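Local coordinates for protein insecticidal Delta-Endotoxin Cry8Ea1 (PDB 3EB7) that kills the underground larvae of the beetle Holotrichia parallela, probably by forming pores in gut-cell membranes as other three-domain Cry toxins do, at residues F277-R282 with A437-T442; N441-D446 with I487-N492; S496-V501 with P552-Q557. All coordinates share one frame; numbering follows the deposited sequence.

Contact 1 (F277-R282 with A437-T442); sequences FDFITR and ADRTNT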
loop_
_atom_site.group_PDB
_atom_site.type_symbol
_atom_site.label_atom_id
_atom_site.label_comp_id
_atom_site.label_asym_id
_atom_site.label_seq_id
_atom_site.Cartn_x
_atom_site.Cartn_y
_atom_site.Cartn_z
ATOM N N PHE A 277 11.739 3.096 -6.305
ATOM C CA PHE A 277 10.635 4.007 -6.012
ATOM C C PHE A 277 10.888 5.356 -6.700
ATOM O O PHE A 277 11.956 5.917 -6.571
ATOM C CB PHE A 277 10.505 4.173 -4.499
ATOM C CG PHE A 277 9.315 4.999 -4.085
ATOM C CD1 PHE A 277 8.045 4.425 -3.988
ATOM C CD2 PHE A 277 9.457 6.353 -3.807
ATOM C CE1 PHE A 277 6.933 5.182 -3.597
ATOM C CE2 PHE A 277 8.349 7.108 -3.433
ATOM C CZ PHE A 277 7.074 6.502 -3.332
ATOM N N ASP A 278 9.933 5.865 -7.465
ATOM C CA ASP A 278 10.190 7.114 -8.230
ATOM C C ASP A 278 9.034 8.131 -8.250
ATOM O O ASP A 278 7.937 7.847 -7.803
ATOM C CB ASP A 278 10.714 6.828 -9.647
ATOM C CG ASP A 278 9.727 6.055 -10.517
ATOM O OD1 ASP A 278 8.570 5.852 -10.104
ATOM O OD2 ASP A 278 10.106 5.661 -11.654
ATOM N N PHE A 279 9.327 9.322 -8.741
ATOM C CA PHE A 279 8.343 10.416 -8.822
ATOM C C PHE A 279 8.336 10.964 -10.222
ATOM O O PHE A 279 9.411 11.168 -10.791
ATOM C CB PHE A 279 8.695 11.545 -7.845
ATOM C CG PHE A 279 8.529 11.155 -6.410
ATOM C CD1 PHE A 279 9.632 10.680 -5.662
ATOM C CD2 PHE A 279 7.276 11.211 -5.807
ATOM C CE1 PHE A 279 9.460 10.287 -4.322
ATOM C CE2 PHE A 279 7.099 10.836 -4.486
ATOM C CZ PHE A 279 8.180 10.370 -3.744
ATOM N N ILE A 280 7.138 11.184 -10.765
ATOM C CA ILE A 280 6.978 11.850 -12.050
ATOM C C ILE A 280 7.539 13.264 -12.006
ATOM O O ILE A 280 7.300 13.993 -11.047
ATOM C CB ILE A 280 5.476 11.819 -12.555
ATOM C CG1 ILE A 280 5.354 12.353 -13.974
ATOM C CG2 ILE A 280 4.529 12.636 -11.622
ATOM C CD1 ILE A 280 4.059 11.902 -14.699
ATOM N N THR A 281 8.297 13.638 -13.044
ATOM C CA THR A 281 8.854 15.000 -13.192
ATOM C C THR A 281 8.347 15.784 -14.421
ATOM O O THR A 281 8.279 17.017 -14.423
ATOM C CB THR A 281 10.403 14.986 -13.215
ATOM O OG1 THR A 281 10.849 14.255 -14.351
ATOM C CG2 THR A 281 10.967 14.364 -11.926
ATOM N N ARG A 282 7.965 15.075 -15.468
ATOM C CA ARG A 282 7.482 15.750 -16.663
ATOM C C ARG A 282 6.635 14.805 -17.487
ATOM O O ARG A 282 6.904 13.599 -17.513
ATOM C CB ARG A 282 8.675 16.273 -17.467
ATOM C CG ARG A 282 8.326 17.388 -18.438
ATOM C CD ARG A 282 9.560 18.126 -18.991
ATOM N NE ARG A 282 9.120 19.268 -19.819
ATOM C CZ ARG A 282 8.767 20.463 -19.334
ATOM N NH1 ARG A 282 8.853 20.707 -18.015
ATOM N NH2 ARG A 282 8.342 21.414 -20.172
ATOM N N ALA A 437 4.601 7.323 1.665
ATOM C CA ALA A 437 5.908 7.209 1.075
ATOM C C ALA A 437 6.428 8.609 0.697
ATOM O O ALA A 437 6.041 9.188 -0.301
ATOM C CB ALA A 437 5.820 6.292 -0.128
ATOM N N ASP A 438 7.321 9.142 1.511
ATOM C CA ASP A 438 7.689 10.536 1.395
ATOM C C ASP A 438 8.651 10.782 0.235
ATOM O O ASP A 438 9.195 9.855 -0.340
ATOM C CB ASP A 438 8.196 11.100 2.757
ATOM C CG ASP A 438 9.596 10.594 3.162
ATOM O OD1 ASP A 438 10.288 9.862 2.410
ATOM O OD2 ASP A 438 10.021 10.955 4.276
ATOM N N ARG A 439 8.848 12.056 -0.068
ATOM C CA ARG A 439 9.686 12.534 -1.154
ATOM C C ARG A 439 11.146 12.760 -0.787
ATOM O O ARG A 439 11.993 12.925 -1.667
ATOM C CB ARG A 439 9.110 13.863 -1.642
ATOM C CG ARG A 439 7.738 13.729 -2.264
ATOM C CD ARG A 439 7.361 15.075 -2.907
ATOM N NE ARG A 439 6.285 14.804 -3.820
ATOM C CZ ARG A 439 6.418 14.664 -5.125
ATOM N NH1 ARG A 439 7.594 14.855 -5.699
ATOM N NH2 ARG A 439 5.348 14.353 -5.850
ATOM N N THR A 440 11.436 12.753 0.506
ATOM C CA THR A 440 12.674 13.314 1.044
ATOM C C THR A 440 13.510 12.317 1.844
ATOM O O THR A 440 14.642 12.655 2.266
ATOM C CB THR A 440 12.341 14.506 2.020
ATOM O OG1 THR A 440 11.286 14.099 2.898
ATOM C CG2 THR A 440 11.885 15.790 1.261
ATOM N N ASN A 441 12.965 11.117 2.096
ATOM C CA ASN A 441 13.610 10.193 3.052
ATOM C C ASN A 441 14.066 10.902 4.356
ATOM O O ASN A 441 15.258 10.906 4.726
ATOM C CB ASN A 441 14.783 9.455 2.399
ATOM C CG ASN A 441 14.345 8.503 1.316
ATOM O OD1 ASN A 441 13.288 7.873 1.421
ATOM N ND2 ASN A 441 15.158 8.385 0.264
ATOM N N THR A 442 13.101 11.505 5.035
ATOM C CA THR A 442 13.327 12.236 6.269
ATOM C C THR A 442 13.638 11.257 7.375
ATOM O O THR A 442 12.981 10.234 7.487
ATOM C CB THR A 442 12.082 13.083 6.649
ATOM O OG1 THR A 442 11.840 14.034 5.613
ATOM C CG2 THR A 442 12.259 13.852 7.974
HETATM O O HOH W 1 5.626 14.335 -8.987
#
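Phe279 and Arg439 carry this contact, in which a phenylalanine ring meets the flat end of an arginine. The aromatic carbon CD2 of Phe279 lies over one face of the guanidinium, displaced toward its rim, and is 3.6 Å from Arg439 CZ. Ring and guanidinium planes are inclined by 34°, neither parallel nor perpendicular. The arginine chain is extended from CG to NE, which carries its head across the ring at a slant while Arg439 CG rests 3.7 Å from Phe279 CE2. Apolar packing continues at Phe277, whose CZ comes 3.4 Å from the methyl CB of Ala437.

Polar atoms meet the contact at two places. The carbonyl oxygen of Asp438 sits at the ring edge of Phe279, 3.6 Å from CZ. No direct hydrogen bond joins the two segments; a water in the guanidinium plane connects them instead, accepting from Arg439 NH2 at 3.1 Å and lying 2.7 Å from Ile280 O, to which it probably donates. Within 437-442, Asp438 OD1 accepts from Asn441 N in an Asx motif, and OD2 takes the N-H of Thr442; Lys455 pairs with the same carboxylate.

That water and a salt bridge to Asp340 engage Arg439 NH2, while Phe279 takes one face, so that a charged group can pack against a buried aromatic where strand 278-292 meets the loop leading to strand 442-443.

Contact 2 (N441-D446 with I487-N492); sequences NTVYSD and IRLNIN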
loop_
_atom_site.group_PDB
_atom_site.type_symbol
_atom_site.label_atom_id
_atom_site.label_comp_id
_atom_site.label_asym_id
_atom_site.label_seq_id
_atom_site.Cartn_x
_atom_site.Cartn_y
_atom_site.Cartn_z
ATOM N N ASN A 441 12.965 11.117 2.096
ATOM C CA ASN A 441 13.610 10.193 3.052
ATOM C C ASN A 441 14.066 10.902 4.356
ATOM O O ASN A 441 15.258 10.906 4.726
ATOM C CB ASN A 441 14.783 9.455 2.399
ATOM C CG ASN A 441 14.345 8.503 1.316
ATOM O OD1 ASN A 441 13.288 7.873 1.421
ATOM N ND2 ASN A 441 15.158 8.385 0.264
ATOM N N THR A 442 13.101 11.505 5.035
ATOM C CA THR A 442 13.327 12.236 6.269
ATOM C C THR A 442 13.638 11.257 7.375
ATOM O O THR A 442 12.981 10.234 7.487
ATOM C CB THR A 442 12.082 13.083 6.649
ATOM O OG1 THR A 442 11.840 14.034 5.613
ATOM C CG2 THR A 442 12.259 13.852 7.974
ATOM N N VAL A 443 14.637 11.594 8.188
ATOM C CA VAL A 443 15.008 10.837 9.395
ATOM C C VAL A 443 14.642 11.702 10.598
ATOM O O VAL A 443 15.134 12.845 10.728
ATOM C CB VAL A 443 16.537 10.471 9.392
ATOM C CG1 VAL A 443 16.941 9.631 10.610
ATOM C CG2 VAL A 443 16.884 9.711 8.131
ATOM N N TYR A 444 13.764 11.150 11.441
ATOM C CA TYR A 444 13.283 11.792 12.668
ATOM C C TYR A 444 14.152 11.512 13.892
ATOM O O TYR A 444 14.615 10.388 14.074
ATOM C CB TYR A 444 11.823 11.392 12.965
ATOM C CG TYR A 444 10.922 11.704 11.791
ATOM C CD1 TYR A 444 10.695 10.752 10.798
ATOM C CD2 TYR A 444 10.338 12.970 11.648
ATOM C CE1 TYR A 444 9.900 11.039 9.689
ATOM C CE2 TYR A 444 9.550 13.266 10.556
ATOM C CZ TYR A 444 9.332 12.295 9.578
ATOM O OH TYR A 444 8.545 12.582 8.493
ATOM N N SER A 445 14.353 12.527 14.726
ATOM C CA SER A 445 15.167 12.386 15.931
ATOM C C SER A 445 14.404 11.642 16.996
ATOM O O SER A 445 14.989 11.104 17.913
ATOM C CB SER A 445 15.501 13.749 16.522
ATOM O OG SER A 445 16.078 14.578 15.552
ATOM N N ASP A 446 13.085 11.682 16.908
ATOM C CA ASP A 446 12.251 11.241 18.001
ATOM C C ASP A 446 11.301 10.088 17.639
ATOM O O ASP A 446 10.399 9.753 18.392
ATOM C CB ASP A 446 11.538 12.457 18.645
ATOM C CG ASP A 446 10.513 13.153 17.719
ATOM O OD1 ASP A 446 10.586 13.097 16.452
ATOM O OD2 ASP A 446 9.591 13.789 18.298
ATOM N N ILE A 487 21.151 5.530 -0.775
ATOM C CA ILE A 487 19.912 6.069 -0.287
ATOM C C ILE A 487 20.201 7.475 0.250
ATOM O O ILE A 487 21.010 7.655 1.179
ATOM C CB ILE A 487 19.277 5.220 0.835
ATOM C CG1 ILE A 487 19.081 3.777 0.392
ATOM C CG2 ILE A 487 17.945 5.878 1.354
ATOM C CD1 ILE A 487 18.645 2.891 1.490
ATOM N N ARG A 488 19.537 8.455 -0.367
ATOM C CA ARG A 488 19.738 9.863 -0.046
ATOM C C ARG A 488 18.747 10.292 1.017
ATOM O O ARG A 488 17.547 9.979 0.923
ATOM C CB ARG A 488 19.604 10.679 -1.318
ATOM C CG ARG A 488 18.728 11.921 -1.179
ATOM C CD ARG A 488 19.489 13.181 -1.646
ATOM N NE ARG A 488 20.854 13.159 -1.104
ATOM C CZ ARG A 488 21.172 13.576 0.115
ATOM N NH1 ARG A 488 20.207 14.073 0.922
ATOM N NH2 ARG A 488 22.453 13.498 0.507
ATOM N N LEU A 489 19.248 10.958 2.049
ATOM C CA LEU A 489 18.460 11.234 3.252
ATOM C C LEU A 489 18.420 12.714 3.687
ATOM O O LEU A 489 19.369 13.472 3.459
ATOM C CB LEU A 489 18.998 10.410 4.421
ATOM C CG LEU A 489 19.281 8.907 4.331
ATOM C CD1 LEU A 489 20.087 8.529 5.579
ATOM C CD2 LEU A 489 17.958 8.119 4.236
ATOM N N ASN A 490 17.321 13.111 4.327
ATOM C CA ASN A 490 17.229 14.416 4.935
ATOM C C ASN A 490 17.125 14.259 6.436
ATOM O O ASN A 490 16.116 13.725 6.938
ATOM C CB ASN A 490 16.098 15.265 4.317
ATOM C CG ASN A 490 16.485 15.805 2.924
ATOM O OD1 ASN A 490 17.226 16.798 2.814
ATOM N ND2 ASN A 490 16.027 15.120 1.854
ATOM N N ILE A 491 18.193 14.677 7.147
ATOM C CA ILE A 491 18.273 14.411 8.598
ATOM C C ILE A 491 17.688 15.624 9.363
ATOM O O ILE A 491 18.168 16.771 9.217
ATOM C CB ILE A 491 19.737 14.049 9.108
ATOM C CG1 ILE A 491 20.526 13.079 8.177
ATOM C CG2 ILE A 491 19.735 13.575 10.573
ATOM C CD1 ILE A 491 19.871 11.741 7.863
ATOM N N ASN A 492 16.645 15.370 10.150
ATOM C CA ASN A 492 16.092 16.396 11.037
ATOM C C ASN A 492 17.010 16.682 12.246
ATOM O O ASN A 492 17.837 15.853 12.648
ATOM C CB ASN A 492 14.708 16.007 11.527
ATOM C CG ASN A 492 13.615 16.217 10.478
ATOM O OD1 ASN A 492 13.845 16.731 9.384
ATOM N ND2 ASN A 492 12.414 15.811 10.823
HETATM O O HOH W 2 13.223 16.415 5.998
HETATM O O HOH W 3 12.368 14.999 14.065
#
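Short strand 442-443 pairs in parallel with the end of strand 482-491, forming one margin of a mixed five-strand sheet in the C-terminal part of the toxin. Thr442 stands beside Asn490 and Val443 beside Ile491. Three backbone bonds set the register: Asn490 N to Asn441 O, Val443 N to Asn490 O (2.9 Å) and Asn492 N to Val443 O (3.0 Å).

A side chain extends the pairing. Asn441 ND2 donates to Arg488 O at 2.9 Å, almost within its own amide plane and in the carbonyl plane of the acceptor, while Asn441 OD1 accepts from Lys455. Both ends of this buried amide are therefore engaged, which fixes its rotation.

On one face of the sheet, Val443 and Ile491 run alongside each other, with Val443 CG2 3.6 Å from Ile491 CD1. The isoleucine tip reaches its neighbour because the chain bends at chi2 (-56°). On the face of Thr442 and Asn490, Thr442 CG2 touches Asn492 ND2 at 3.5 Å and also lies over one face of the Tyr444 ring. Thr442 OG1, hydrogen-bonded to Thr440 OG1, also meets a water at 2.8 Å.

Val443 packs on Leu585 and Tyr499, and Ile487 on Ile583, all from strands of another sheet. The short strand thus adds a parallel edge to an otherwise antiparallel sheet, consistent with the jelly-roll sandwich of domain III in three-domain Cry toxins.

Contact 3 (S496-V501 with P552-Q557); sequences SQKYRV and PFTFNQ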
loop_
_atom_site.group_PDB
_atom_site.type_symbol
_atom_site.label_atom_id
_atom_site.label_comp_id
_atom_site.label_asym_id
_atom_site.label_seq_id
_atom_site.Cartn_x
_atom_site.Cartn_y
_atom_site.Cartn_z
ATOM N N SER A 496 23.623 15.830 16.192
ATOM C CA SER A 496 24.433 15.224 17.228
ATOM C C SER A 496 23.706 13.997 17.801
ATOM O O SER A 496 24.271 13.259 18.595
ATOM C CB SER A 496 24.721 16.257 18.335
ATOM O OG SER A 496 23.513 16.744 18.900
ATOM N N GLN A 497 22.450 13.808 17.383
ATOM C CA GLN A 497 21.630 12.671 17.770
ATOM C C GLN A 497 22.262 11.366 17.274
ATOM O O GLN A 497 22.568 11.217 16.076
ATOM C CB GLN A 497 20.237 12.834 17.166
ATOM C CG GLN A 497 19.323 11.649 17.326
ATOM C CD GLN A 497 18.909 11.494 18.734
ATOM O OE1 GLN A 497 18.559 12.470 19.375
ATOM N NE2 GLN A 497 18.960 10.264 19.256
ATOM N N LYS A 498 22.469 10.430 18.203
ATOM C CA LYS A 498 22.883 9.059 17.847
ATOM C C LYS A 498 21.718 8.198 17.330
ATOM O O LYS A 498 20.576 8.320 17.779
ATOM C CB LYS A 498 23.502 8.343 19.055
ATOM C CG LYS A 498 24.637 9.068 19.710
ATOM C CD LYS A 498 25.818 9.144 18.786
ATOM C CE LYS A 498 27.115 9.000 19.585
ATOM N NZ LYS A 498 26.893 9.357 21.041
ATOM N N TYR A 499 22.052 7.309 16.413
ATOM C CA TYR A 499 21.126 6.361 15.862
ATOM C C TYR A 499 21.819 5.007 15.841
ATOM O O TYR A 499 23.034 4.916 15.655
ATOM C CB TYR A 499 20.757 6.732 14.411
ATOM C CG TYR A 499 19.952 8.006 14.257
ATOM C CD1 TYR A 499 20.590 9.222 13.985
ATOM C CD2 TYR A 499 18.556 7.998 14.402
ATOM C CE1 TYR A 499 19.867 10.412 13.868
ATOM C CE2 TYR A 499 17.817 9.174 14.288
ATOM C CZ TYR A 499 18.484 10.385 14.015
ATOM O OH TYR A 499 17.761 11.547 13.879
ATOM N N ARG A 500 21.038 3.956 16.020
ATOM C CA ARG A 500 21.470 2.638 15.609
ATOM C C ARG A 500 20.478 2.186 14.558
ATOM O O ARG A 500 19.399 2.776 14.415
ATOM C CB ARG A 500 21.541 1.664 16.779
ATOM C CG ARG A 500 20.212 1.275 17.337
ATOM C CD ARG A 500 20.329 0.528 18.639
ATOM N NE ARG A 500 19.100 -0.165 19.010
ATOM C CZ ARG A 500 18.587 -1.202 18.343
ATOM N NH1 ARG A 500 19.175 -1.680 17.237
ATOM N NH2 ARG A 500 17.470 -1.775 18.778
ATOM N N VAL A 501 20.858 1.127 13.859
ATOM C CA VAL A 501 20.216 0.640 12.666
ATOM C C VAL A 501 19.877 -0.835 12.838
ATOM O O VAL A 501 20.674 -1.609 13.364
ATOM C CB VAL A 501 21.208 0.763 11.445
ATOM C CG1 VAL A 501 20.812 -0.128 10.290
ATOM C CG2 VAL A 501 21.296 2.200 10.970
ATOM N N PRO A 552 26.018 2.582 17.963
ATOM C CA PRO A 552 25.390 3.694 17.270
ATOM C C PRO A 552 26.383 4.477 16.399
ATOM O O PRO A 552 27.557 4.082 16.267
ATOM C CB PRO A 552 24.867 4.549 18.407
ATOM C CG PRO A 552 25.912 4.381 19.484
ATOM C CD PRO A 552 26.384 2.932 19.352
ATOM N N PHE A 553 25.895 5.561 15.789
ATOM C CA PHE A 553 26.686 6.471 14.985
ATOM C C PHE A 553 25.848 7.737 14.841
ATOM O O PHE A 553 24.660 7.749 15.184
ATOM C CB PHE A 553 26.973 5.879 13.615
ATOM C CG PHE A 553 25.719 5.684 12.743
ATOM C CD1 PHE A 553 25.264 6.699 11.903
ATOM C CD2 PHE A 553 25.015 4.483 12.763
ATOM C CE1 PHE A 553 24.129 6.511 11.120
ATOM C CE2 PHE A 553 23.911 4.308 11.997
ATOM C CZ PHE A 553 23.460 5.324 11.177
ATOM N N THR A 554 26.479 8.798 14.348
ATOM C CA THR A 554 25.791 10.023 13.977
ATOM C C THR A 554 25.914 10.254 12.457
ATOM O O THR A 554 26.852 9.772 11.823
ATOM C CB THR A 554 26.384 11.237 14.715
ATOM O OG1 THR A 554 27.777 11.295 14.429
ATOM C CG2 THR A 554 26.200 11.098 16.212
ATOM N N PHE A 555 24.968 10.990 11.886
ATOM C CA PHE A 555 25.153 11.515 10.549
ATOM C C PHE A 555 26.140 12.691 10.515
ATOM O O PHE A 555 26.298 13.404 11.482
ATOM C CB PHE A 555 23.798 11.879 9.933
ATOM C CG PHE A 555 22.927 10.684 9.693
ATOM C CD1 PHE A 555 21.928 10.346 10.602
ATOM C CD2 PHE A 555 23.138 9.884 8.592
ATOM C CE1 PHE A 555 21.151 9.234 10.411
ATOM C CE2 PHE A 555 22.369 8.782 8.379
ATOM C CZ PHE A 555 21.367 8.442 9.293
ATOM N N ASN A 556 26.780 12.897 9.382
ATOM C CA ASN A 556 27.734 13.962 9.177
ATOM C C ASN A 556 27.024 15.300 8.907
ATOM O O ASN A 556 27.441 16.366 9.403
ATOM C CB ASN A 556 28.641 13.610 7.990
ATOM C CG ASN A 556 29.479 12.352 8.218
ATOM O OD1 ASN A 556 29.791 11.997 9.350
ATOM N ND2 ASN A 556 29.876 11.692 7.125
ATOM N N GLN A 557 25.966 15.257 8.101
ATOM C CA GLN A 557 25.279 16.488 7.737
ATOM C C GLN A 557 23.805 16.250 7.482
ATOM O O GLN A 557 23.343 15.092 7.561
ATOM C CB GLN A 557 25.971 17.197 6.565
ATOM C CG GLN A 557 25.642 16.698 5.217
ATOM C CD GLN A 557 26.579 15.631 4.719
ATOM O OE1 GLN A 557 26.896 14.679 5.430
ATOM N NE2 GLN A 557 27.018 15.768 3.465
HETATM O O HOH W 4 23.075 12.402 13.833
#
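Tyr499 and Phe555 meet as an offset edge-to-face pair: the edge of Phe555 is directed toward the face of Tyr499, with centroids 5.5 Å apart and planes at 61°. The closest carbons are Tyr499 CD1 and Phe555 CE1, at 3.6 Å. Tyr499 CE1 lies in the plane of the Phe555 ring, at its edge, and Phe553 CE1 over one face, offset toward the rim. A water sits at the edge of Tyr499, in its plane. At the edge of the Phe553 ring, likewise in plane, are Val501 CG2 and Phe555 CE2; the valine methyl is 3.5 Å from Phe553 CE2. Phe553 CG stands between its backbone N and carbonyl carbon (chi1 65°), which turns the ring back toward 496-501 although its CB bond points away.

In the backbone, Tyr499 and Phe553 form a single antiparallel hydrogen-bonded pair: Tyr499 N to Phe553 O and Phe553 N to Tyr499 O, both 2.9 Å. The water beside Tyr499 receives the N-H of Phe555 and donates to Gln497 O at 2.6 Å, bridging the two segments.

Strand 498-507 also bonds to strand 578-588. Loop 552-557 thus pairs with 498-507 of one sheet, while Phe555 packs on strands 482-491 and 559-567 of the other.

The three contacts lead from the sheet containing strand 278-292 into the C-terminal beta domain. Contacts 1 and 2 share Asn441 and Thr442, with centres 14 Å apart, and Thr440 O of contact 1 probably accepts a hydrogen bond from Asn490 ND2 of contact 2 at 2.9 Å. Contacts 2 and 3 are closer, about 11 Å between centres, and pack directly: Leu489 CD1 is 3.6 Å from Phe555 CE2. Contacts 1 and 3 do not touch, their nearest atoms being about 8 Å apart, so contact 2 lies as the intermediary. A sulfate, most likely picked up from the crystallisation medium, is about 4 Å from the Asn492 side chain in contact 2.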